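Local coordinates for possible substrate binding protein of ABC transporter system (Rhodopseudomonas palustris, PDB 3N0X) that probably binds a branched-chain amino acid or a related solute in the periplasm and delivers it to an ABC transporter, at residues E67-D72 with N96-I101; A253-Y258 with P281-A286; G288-M293 with D320-K325. All coordinates share one frame; numbering follows the deposited sequence.

Contact 1: residues E67-D72 with N96-I101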
loop_
_atom_site.group_PDB
_atom_site.type_symbol
_atom_site.label_atom_id
_atom_site.label_comp_id
_atom_site.label_asym_id
_atom_site.label_seq_id
_atom_site.Cartn_x
_atom_site.Cartn_y
_atom_site.Cartn_z
ATOM N N GLU A 67 -7.542 12.594 -21.722
ATOM C CA GLU A 67 -8.814 13.300 -21.799
ATOM C C GLU A 67 -9.055 14.192 -20.574
ATOM O O GLU A 67 -9.562 15.317 -20.683
ATOM C CB GLU A 67 -9.963 12.300 -21.955
ATOM C CG GLU A 67 -11.308 12.975 -22.165
ATOM C CD GLU A 67 -12.415 11.983 -22.487
ATOM O OE1 GLU A 67 -12.965 11.374 -21.541
ATOM O OE2 GLU A 67 -12.752 11.848 -23.686
ATOM N N ALA A 68 -8.674 13.706 -19.404
ATOM C CA ALA A 68 -8.824 14.484 -18.183
ATOM C C ALA A 68 -8.039 15.771 -18.225
ATOM O O ALA A 68 -8.551 16.818 -17.855
ATOM C CB ALA A 68 -8.426 13.652 -16.960
ATOM N N TYR A 69 -6.783 15.685 -18.628
ATOM C CA TYR A 69 -5.936 16.849 -18.708
ATOM C C TYR A 69 -6.304 17.808 -19.834
ATOM O O TYR A 69 -6.204 19.024 -19.679
ATOM C CB TYR A 69 -4.497 16.411 -18.900
ATOM C CG TYR A 69 -3.836 15.726 -17.708
ATOM C CD1 TYR A 69 -4.045 16.164 -16.380
ATOM C CD2 TYR A 69 -2.933 14.684 -17.913
ATOM C CE1 TYR A 69 -3.382 15.536 -15.326
ATOM C CE2 TYR A 69 -2.283 14.070 -16.894
ATOM C CZ TYR A 69 -2.496 14.483 -15.595
ATOM O OH TYR A 69 -1.827 13.845 -14.583
ATOM N N GLN A 70 -6.682 17.251 -20.973
ATOM C CA GLN A 70 -6.872 18.054 -22.189
ATOM C C GLN A 70 -8.282 18.542 -22.520
ATOM O O GLN A 70 -8.426 19.581 -23.159
ATOM C CB GLN A 70 -6.483 17.231 -23.411
ATOM C CG GLN A 70 -4.973 16.962 -23.456
ATOM C CD GLN A 70 -4.579 15.871 -24.426
ATOM O OE1 GLN A 70 -5.378 15.442 -25.251
ATOM N NE2 GLN A 70 -3.337 15.412 -24.324
ATOM N N ASP A 71 -9.295 17.737 -22.222
ATOM C CA ASP A 71 -10.688 18.095 -22.488
ATOM C C ASP A 71 -11.345 18.622 -21.212
ATOM O O ASP A 71 -12.042 19.647 -21.230
ATOM C CB ASP A 71 -11.498 16.896 -22.980
ATOM C CG ASP A 71 -11.099 16.453 -24.370
ATOM O OD1 ASP A 71 -9.879 16.439 -24.667
ATOM O OD2 ASP A 71 -12.001 16.138 -25.175
ATOM N N ASP A 72 -11.127 17.922 -20.101
ATOM C CA ASP A 72 -11.742 18.319 -18.832
ATOM C C ASP A 72 -10.975 19.431 -18.157
ATOM O O ASP A 72 -11.467 20.019 -17.203
ATOM C CB ASP A 72 -11.858 17.107 -17.899
ATOM C CG ASP A 72 -12.706 15.996 -18.482
ATOM O OD1 ASP A 72 -13.804 16.309 -18.957
ATOM O OD2 ASP A 72 -12.298 14.817 -18.499
ATOM N N ASN A 96 1.603 15.998 -21.003
ATOM C CA ASN A 96 0.713 17.108 -20.698
ATOM C C ASN A 96 1.230 18.111 -19.673
ATOM O O ASN A 96 0.569 19.108 -19.424
ATOM C CB ASN A 96 -0.615 16.528 -20.244
ATOM C CG ASN A 96 -1.340 15.878 -21.390
ATOM O OD1 ASN A 96 -1.941 16.581 -22.207
ATOM N ND2 ASN A 96 -1.221 14.552 -21.517
ATOM N N LYS A 97 2.410 17.830 -19.102
ATOM C CA LYS A 97 3.028 18.667 -18.068
ATOM C C LYS A 97 2.054 18.931 -16.923
ATOM O O LYS A 97 1.859 20.051 -16.494
ATOM C CB LYS A 97 3.601 19.967 -18.638
ATOM C CG LYS A 97 4.744 19.755 -19.616
ATOM C CD LYS A 97 5.334 21.068 -20.083
ATOM C CE LYS A 97 6.501 20.858 -21.057
ATOM N NZ LYS A 97 7.077 22.186 -21.431
ATOM N N LYS A 98 1.466 17.838 -16.438
ATOM C CA LYS A 98 0.545 17.869 -15.313
ATOM C C LYS A 98 0.895 16.727 -14.348
ATOM O O LYS A 98 1.408 15.687 -14.746
ATOM C CB LYS A 98 -0.916 17.830 -15.800
ATOM C CG LYS A 98 -1.402 19.162 -16.409
ATOM C CD LYS A 98 -2.910 19.181 -16.635
ATOM C CE LYS A 98 -3.443 20.535 -17.141
ATOM N NZ LYS A 98 -4.846 20.493 -17.657
ATOM N N ILE A 99 0.633 16.948 -13.069
ATOM C CA ILE A 99 0.961 15.973 -12.049
ATOM C C ILE A 99 -0.037 14.815 -12.040
ATOM O O ILE A 99 -1.247 15.009 -12.201
ATOM C CB ILE A 99 1.035 16.658 -10.678
ATOM C CG1 ILE A 99 2.312 17.534 -10.622
ATOM C CG2 ILE A 99 1.031 15.620 -9.539
ATOM C CD1 ILE A 99 2.252 18.525 -9.515
ATOM N N LEU A 100 0.489 13.624 -11.792
ATOM C CA LEU A 100 -0.298 12.443 -11.472
ATOM C C LEU A 100 0.147 11.972 -10.088
ATOM O O LEU A 100 1.327 11.680 -9.878
ATOM C CB LEU A 100 -0.061 11.357 -12.498
ATOM C CG LEU A 100 -0.749 10.011 -12.201
ATOM C CD1 LEU A 100 -2.275 10.101 -12.172
ATOM C CD2 LEU A 100 -0.304 8.959 -13.204
ATOM N N ILE A 101 -0.798 11.914 -9.154
ATOM C CA ILE A 101 -0.561 11.360 -7.821
ATOM C C ILE A 101 -1.021 9.917 -7.898
ATOM O O ILE A 101 -2.199 9.617 -8.145
ATOM C CB ILE A 101 -1.342 12.098 -6.705
ATOM C CG1 ILE A 101 -0.807 13.545 -6.546
ATOM C CG2 ILE A 101 -1.224 11.302 -5.398
ATOM C CD1 ILE A 101 -1.724 14.428 -5.683
#

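Contact 2: residues A253-Y258 with P281-A286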
loop_
_atom_site.group_PDB
_atom_site.type_symbol
_atom_site.label_atom_id
_atom_site.label_comp_id
_atom_site.label_asym_id
_atom_site.label_seq_id
_atom_site.Cartn_x
_atom_site.Cartn_y
_atom_site.Cartn_z
ATOM N N ALA A 253 3.543 -7.135 9.106
ATOM C CA ALA A 253 3.262 -5.720 8.982
ATOM C C ALA A 253 2.236 -5.443 7.922
ATOM O O ALA A 253 2.116 -6.186 6.956
ATOM C CB ALA A 253 4.549 -4.938 8.667
ATOM N N THR A 254 1.484 -4.364 8.135
ATOM C CA THR A 254 0.424 -3.935 7.242
ATOM C C THR A 254 0.457 -2.437 6.937
ATOM O O THR A 254 0.912 -1.609 7.733
ATOM C CB THR A 254 -0.981 -4.341 7.800
ATOM O OG1 THR A 254 -1.953 -4.237 6.735
ATOM C CG2 THR A 254 -1.372 -3.527 9.054
ATOM N N TYR A 255 -0.081 -2.104 5.771
ATOM C CA TYR A 255 -0.250 -0.711 5.356
ATOM C C TYR A 255 -1.301 0.009 6.219
ATOM O O TYR A 255 -1.193 1.203 6.483
ATOM C CB TYR A 255 -0.695 -0.718 3.868
ATOM C CG TYR A 255 -1.316 0.569 3.329
ATOM C CD1 TYR A 255 -0.557 1.712 3.059
ATOM C CD2 TYR A 255 -2.648 0.614 3.052
ATOM C CE1 TYR A 255 -1.142 2.867 2.543
ATOM C CE2 TYR A 255 -3.244 1.776 2.604
ATOM C CZ TYR A 255 -2.485 2.887 2.307
ATOM O OH TYR A 255 -3.090 4.020 1.797
ATOM N N TYR A 256 -2.345 -0.706 6.604
ATOM C CA TYR A 256 -3.482 -0.124 7.298
ATOM C C TYR A 256 -4.360 -1.203 7.925
ATOM O O TYR A 256 -4.482 -2.304 7.404
ATOM C CB TYR A 256 -4.340 0.703 6.333
ATOM C CG TYR A 256 -5.493 1.488 6.977
ATOM C CD1 TYR A 256 -5.275 2.688 7.672
ATOM C CD2 TYR A 256 -6.807 1.048 6.846
ATOM C CE1 TYR A 256 -6.348 3.393 8.216
ATOM C CE2 TYR A 256 -7.866 1.737 7.378
ATOM C CZ TYR A 256 -7.618 2.906 8.100
ATOM O OH TYR A 256 -8.705 3.575 8.621
ATOM N N TYR A 257 -4.958 -0.864 9.062
ATOM C CA TYR A 257 -6.096 -1.602 9.650
ATOM C C TYR A 257 -6.855 -0.524 10.401
ATOM O O TYR A 257 -6.246 0.225 11.147
ATOM C CB TYR A 257 -5.656 -2.770 10.544
ATOM C CG TYR A 257 -6.816 -3.505 11.148
ATOM C CD1 TYR A 257 -7.538 -4.406 10.392
ATOM C CD2 TYR A 257 -7.212 -3.278 12.446
ATOM C CE1 TYR A 257 -8.624 -5.079 10.932
ATOM C CE2 TYR A 257 -8.269 -3.942 13.008
ATOM C CZ TYR A 257 -8.985 -4.827 12.249
ATOM O OH TYR A 257 -10.073 -5.449 12.814
ATOM N N TYR A 258 -8.160 -0.438 10.186
ATOM C CA TYR A 258 -8.939 0.703 10.667
ATOM C C TYR A 258 -8.753 1.034 12.144
ATOM O O TYR A 258 -8.752 2.202 12.513
ATOM C CB TYR A 258 -10.431 0.542 10.343
ATOM C CG TYR A 258 -11.134 -0.632 10.997
ATOM C CD1 TYR A 258 -11.068 -1.906 10.445
ATOM C CD2 TYR A 258 -11.892 -0.452 12.142
ATOM C CE1 TYR A 258 -11.734 -2.992 11.045
ATOM C CE2 TYR A 258 -12.562 -1.523 12.745
ATOM C CZ TYR A 258 -12.475 -2.790 12.194
ATOM O OH TYR A 258 -13.126 -3.858 12.821
ATOM N N PRO A 281 -13.611 1.603 7.176
ATOM C CA PRO A 281 -12.762 1.910 6.049
ATOM C C PRO A 281 -11.715 0.826 5.858
ATOM O O PRO A 281 -11.289 0.197 6.830
ATOM C CB PRO A 281 -12.101 3.229 6.447
ATOM C CG PRO A 281 -12.115 3.251 7.926
ATOM C CD PRO A 281 -13.330 2.462 8.350
ATOM N N ASP A 282 -11.283 0.662 4.619
ATOM C CA ASP A 282 -10.234 -0.320 4.241
ATOM C C ASP A 282 -9.037 0.410 3.580
ATOM O O ASP A 282 -8.977 1.660 3.534
ATOM C CB ASP A 282 -10.884 -1.384 3.337
ATOM C CG ASP A 282 -10.223 -2.805 3.440
ATOM O OD1 ASP A 282 -9.042 -2.919 3.852
ATOM O OD2 ASP A 282 -10.932 -3.786 3.039
ATOM N N PHE A 283 -8.062 -0.368 3.085
ATOM C CA PHE A 283 -6.852 0.185 2.453
ATOM C C PHE A 283 -7.184 1.329 1.505
ATOM O O PHE A 283 -6.556 2.391 1.525
ATOM C CB PHE A 283 -6.120 -0.872 1.586
ATOM C CG PHE A 283 -5.191 -1.832 2.326
ATOM C CD1 PHE A 283 -5.329 -2.165 3.668
ATOM C CD2 PHE A 283 -4.181 -2.450 1.611
ATOM C CE1 PHE A 283 -4.449 -3.105 4.265
ATOM C CE2 PHE A 283 -3.284 -3.310 2.220
ATOM C CZ PHE A 283 -3.443 -3.654 3.539
ATOM N N PHE A 284 -8.102 1.048 0.598
ATOM C CA PHE A 284 -8.336 1.942 -0.523
ATOM C C PHE A 284 -8.977 3.241 -0.069
ATOM O O PHE A 284 -8.698 4.336 -0.605
ATOM C CB PHE A 284 -9.129 1.201 -1.610
ATOM C CG PHE A 284 -8.394 0.023 -2.134
ATOM C CD1 PHE A 284 -7.401 0.186 -3.067
ATOM C CD2 PHE A 284 -8.719 -1.258 -1.725
ATOM C CE1 PHE A 284 -6.687 -0.911 -3.558
ATOM C CE2 PHE A 284 -7.975 -2.338 -2.162
ATOM C CZ PHE A 284 -6.969 -2.174 -3.067
ATOM N N THR A 285 -9.812 3.127 0.941
ATOM C CA THR A 285 -10.465 4.276 1.532
ATOM C C THR A 285 -9.406 5.177 2.161
ATOM O O THR A 285 -9.368 6.405 1.955
ATOM C CB THR A 285 -11.396 3.858 2.661
ATOM O OG1 THR A 285 -12.082 2.636 2.333
ATOM C CG2 THR A 285 -12.402 4.972 2.928
ATOM N N ALA A 286 -8.530 4.584 2.956
ATOM C CA ALA A 286 -7.483 5.327 3.617
ATOM C C ALA A 286 -6.546 6.002 2.606
ATOM O O ALA A 286 -6.143 7.143 2.771
ATOM C CB ALA A 286 -6.662 4.406 4.585
HETATM O O HOH W 1 -9.304 -1.627 7.859
#

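Contact 3: residues G288-M293 with D320-K325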
loop_
_atom_site.group_PDB
_atom_site.type_symbol
_atom_site.label_atom_id
_atom_site.label_comp_id
_atom_site.label_asym_id
_atom_site.label_seq_id
_atom_site.Cartn_x
_atom_site.Cartn_y
_atom_site.Cartn_z
ATOM N N GLY A 288 -7.287 6.834 -0.601
ATOM C CA GLY A 288 -7.970 7.904 -1.317
ATOM C C GLY A 288 -8.019 9.163 -0.490
ATOM O O GLY A 288 -7.867 10.260 -1.001
ATOM N N PHE A 289 -8.225 8.986 0.803
ATOM C CA PHE A 289 -8.243 10.103 1.762
ATOM C C PHE A 289 -6.879 10.763 1.793
ATOM O O PHE A 289 -6.748 11.993 1.792
ATOM C CB PHE A 289 -8.652 9.562 3.148
ATOM C CG PHE A 289 -9.156 10.579 4.138
ATOM C CD1 PHE A 289 -8.363 11.609 4.580
ATOM C CD2 PHE A 289 -10.420 10.433 4.694
ATOM C CE1 PHE A 289 -8.835 12.526 5.574
ATOM C CE2 PHE A 289 -10.903 11.288 5.662
ATOM C CZ PHE A 289 -10.091 12.329 6.105
ATOM N N SER A 290 -5.823 9.951 1.835
ATOM C CA SER A 290 -4.467 10.464 1.834
ATOM C C SER A 290 -4.173 11.284 0.584
ATOM O O SER A 290 -3.531 12.358 0.670
ATOM C CB SER A 290 -3.459 9.328 1.979
ATOM O OG SER A 290 -3.718 8.623 3.194
ATOM N N ALA A 291 -4.605 10.799 -0.580
ATOM C CA ALA A 291 -4.450 11.567 -1.806
ATOM C C ALA A 291 -5.195 12.907 -1.760
ATOM O O ALA A 291 -4.641 13.931 -2.234
ATOM C CB ALA A 291 -4.880 10.751 -3.022
ATOM N N ALA A 292 -6.385 12.922 -1.185
ATOM C CA ALA A 292 -7.145 14.148 -1.042
ATOM C C ALA A 292 -6.336 15.144 -0.252
ATOM O O ALA A 292 -6.266 16.346 -0.573
ATOM C CB ALA A 292 -8.536 13.864 -0.350
HETATM N N MSE A 293 -5.806 14.677 0.881
HETATM C CA MSE A 293 -5.058 15.545 1.754
HETATM C C MSE A 293 -3.783 16.075 1.102
HETATM O O MSE A 293 -3.407 17.241 1.290
HETATM C CB MSE A 293 -4.711 14.838 3.065
HETATM C CG MSE A 293 -5.882 14.540 3.921
HETATM SE SE MSE A 293 -6.854 16.022 4.636
HETATM C CE MSE A 293 -5.489 16.773 5.754
ATOM N N ASP A 320 -0.922 15.547 6.457
ATOM C CA ASP A 320 -1.612 14.742 7.459
ATOM C C ASP A 320 -2.597 13.811 6.763
ATOM O O ASP A 320 -3.237 14.162 5.753
ATOM C CB ASP A 320 -2.365 15.644 8.443
ATOM C CG ASP A 320 -1.456 16.525 9.243
ATOM O OD1 ASP A 320 -0.381 16.038 9.677
ATOM O OD2 ASP A 320 -1.866 17.692 9.454
ATOM N N THR A 321 -2.687 12.583 7.286
ATOM C CA THR A 321 -3.509 11.547 6.675
ATOM C C THR A 321 -4.150 10.678 7.778
ATOM O O THR A 321 -3.824 10.836 8.965
ATOM C CB THR A 321 -2.661 10.611 5.775
ATOM O OG1 THR A 321 -1.899 9.750 6.603
ATOM C CG2 THR A 321 -1.727 11.379 4.822
ATOM N N PRO A 322 -5.016 9.715 7.397
ATOM C CA PRO A 322 -5.483 8.794 8.432
ATOM C C PRO A 322 -4.396 7.949 9.073
ATOM O O PRO A 322 -4.634 7.319 10.104
ATOM C CB PRO A 322 -6.464 7.855 7.675
ATOM C CG PRO A 322 -6.934 8.702 6.502
ATOM C CD PRO A 322 -5.738 9.509 6.125
ATOM N N LYS A 323 -3.227 7.883 8.436
ATOM C CA LYS A 323 -2.080 7.191 8.977
ATOM C C LYS A 323 -1.089 8.130 9.673
ATOM O O LYS A 323 0.090 7.779 9.897
ATOM C CB LYS A 323 -1.355 6.425 7.865
ATOM C CG LYS A 323 -2.136 5.300 7.208
ATOM C CD LYS A 323 -1.346 4.559 6.125
ATOM C CE LYS A 323 0.019 4.209 6.591
ATOM N NZ LYS A 323 0.730 3.217 5.745
ATOM N N GLY A 324 -1.543 9.333 10.002
ATOM C CA GLY A 324 -0.700 10.352 10.575
ATOM C C GLY A 324 0.115 11.002 9.471
ATOM O O GLY A 324 -0.324 11.094 8.314
ATOM N N LYS A 325 1.319 11.398 9.812
ATOM C CA LYS A 325 2.150 12.184 8.913
ATOM C C LYS A 325 2.687 11.356 7.752
ATOM O O LYS A 325 3.231 10.282 7.966
ATOM C CB LYS A 325 3.338 12.755 9.683
ATOM C CG LYS A 325 4.198 13.705 8.850
#

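Contact 1: residues E67-D72 with N96-I101
The hydroxyl of Tyr-69 gives its proton to the backbone oxygen of Ile-99, with OH and O 2.7 Å apart. It reaches that oxygen from above the carbonyl plane, 63° out of it, away from the lone pairs. The ring gets there with CG anti to the carbonyl carbon (chi1 -69°). Lys-98 covers one face of this ring: its CB stands 3.6 Å from the ring centroid, a CH-pi contact displaced toward the rim. From there the lysine chain, in the conformer modelled here, runs extended past the ring in the opposite direction, and its NZ donates to Tyr-69 O over 2.8 Å, in the carbonyl plane on a lone pair. NZ also bonds Ala-74 O. The two segments belong to neighbouring units of an alternating beta/alpha fold: the last turns of helix 58-70 lie beside the place where helix 83-96 hands over to strand 100-102, a turn made at Lys-97 by a Schellman motif. On the outer side one conformer of Gln-70 donates from NE2 to Asn-96 OD1 at 2.8 Å, nearly straight (167°), while the asparagine ND2 turns back to Val-92 O. Asn-96 CB also packs 3.8 Å from Tyr-69 CD2.

Contact 2: residues A253-Y258 with P281-A286
Helix 283-302 of the periplasmic-binding-protein fold starts at Phe-283, the centre of the contact, just where the residues that follow strand 251-254 run past it. A glycerol, probably from the crystallisation liquor, lies about 4 Å from the phenylalanine side chain. Tyr-255 turns the edge of its ring to one face of Phe-283 in a T-shaped pair, with centroids 5.1 Å apart and planes at 67°; Tyr-255 CD2 makes the close approach, 3.6 Å from Phe-283 CG. The tyrosine CB lies over the same ring as a CH-pi donor. At the rim of the phenylalanine, near its plane, Tyr-256 O stands 3.2 Å from Phe-283 CE1, and Thr-254 OG1 is close by. Tyr-256 extends with CG anti to its backbone N (chi1 -174°), which carries its ring to the first turn of the helix. There Ala-286 CB sits over the centre of one face, 3.7 Å from the centroid, while the hydroxyl passes Pro-281 CG on its way to Asn-266 OD1. Farther along, a water accepts from Tyr-258 N and donates to Pro-281 O, both at 2.9 Å. The helix start is fastened locally, since Asp-282 OD1 accepts from Phe-283 N and Asp-282 N donates to Thr-285 OG1. Aromatic faces and edges therefore do most of the joining, and the direct polar bonds lie within 281-286 or lead elsewhere, leaving one water to bridge the two backbones.

Contact 3: residues G288-M293 with D320-K325
Asp-320 meets the helix through its backbone: the side chain of Met-293, a selenomethionine, folds over Asp-320 O, with CB 3.1 Å and CE 3.4 Å from that oxygen. The bends at chi2 and chi3 (-65° and -64°) curl the methionine chain round so that its terminal methyl returns to the carbonyl. This oxygen is buried by apolar carbon and has no polar partner in the model. At Thr-321 the backbones come closest, and Ser-290 OG lies 3.4 Å from Thr-321 CB, a contact with carbon; the serine hydroxyl is engaged with Ala-286 O, one turn back in its own helix. Thr-321 OG1 points the other way, into the turn that joins strands 318-321 and 324-328. This is a type I beta turn closing a weakly bonded beta hairpin, and the threonine braces it from within: OG1 accepts from Lys-323 N as an ST turn and gives its own proton to Gly-324 O, 2.7 Å away. The hairpin end thus rests on the flank of helix 283-302. Pro-322, the next residue, sets CG over one face of Phe-289, 4.1 Å from the centroid in a CH-pi contact, with CD 3.7 Å from Phe-289 CD1. Ile-265 and Trp-268 of helix 264-277 also touch this phenylalanine. The end of the Lys-323 chain leads away from the helix, and NZ is held by Tyr-255 O, Ser-338 O and Gln-337 OE1.

Overall arrangement
From the N terminus, contact 1 comes first, closing a short loop from helix 58-70 through strand 76-79 and helix 83-96 to the start of strand 100-102, an inner strand of the mixed sheet. Much later, contact 2 closes the loop from strand 251-254 through helix 264-277 to the beginning of helix 283-302. Contact 3 follows on the same helix and closes the loop through helix 307-314 to the hairpin of 318-321 and 324-328. The three loops run in series, neither nesting nor crossing. Contacts 2 and 3 touch through Lys-323, and both tie helix 283-302 to the antiparallel sheet; contact 1 touches neither, though its nearest atoms come within about 4 Å of contact 3.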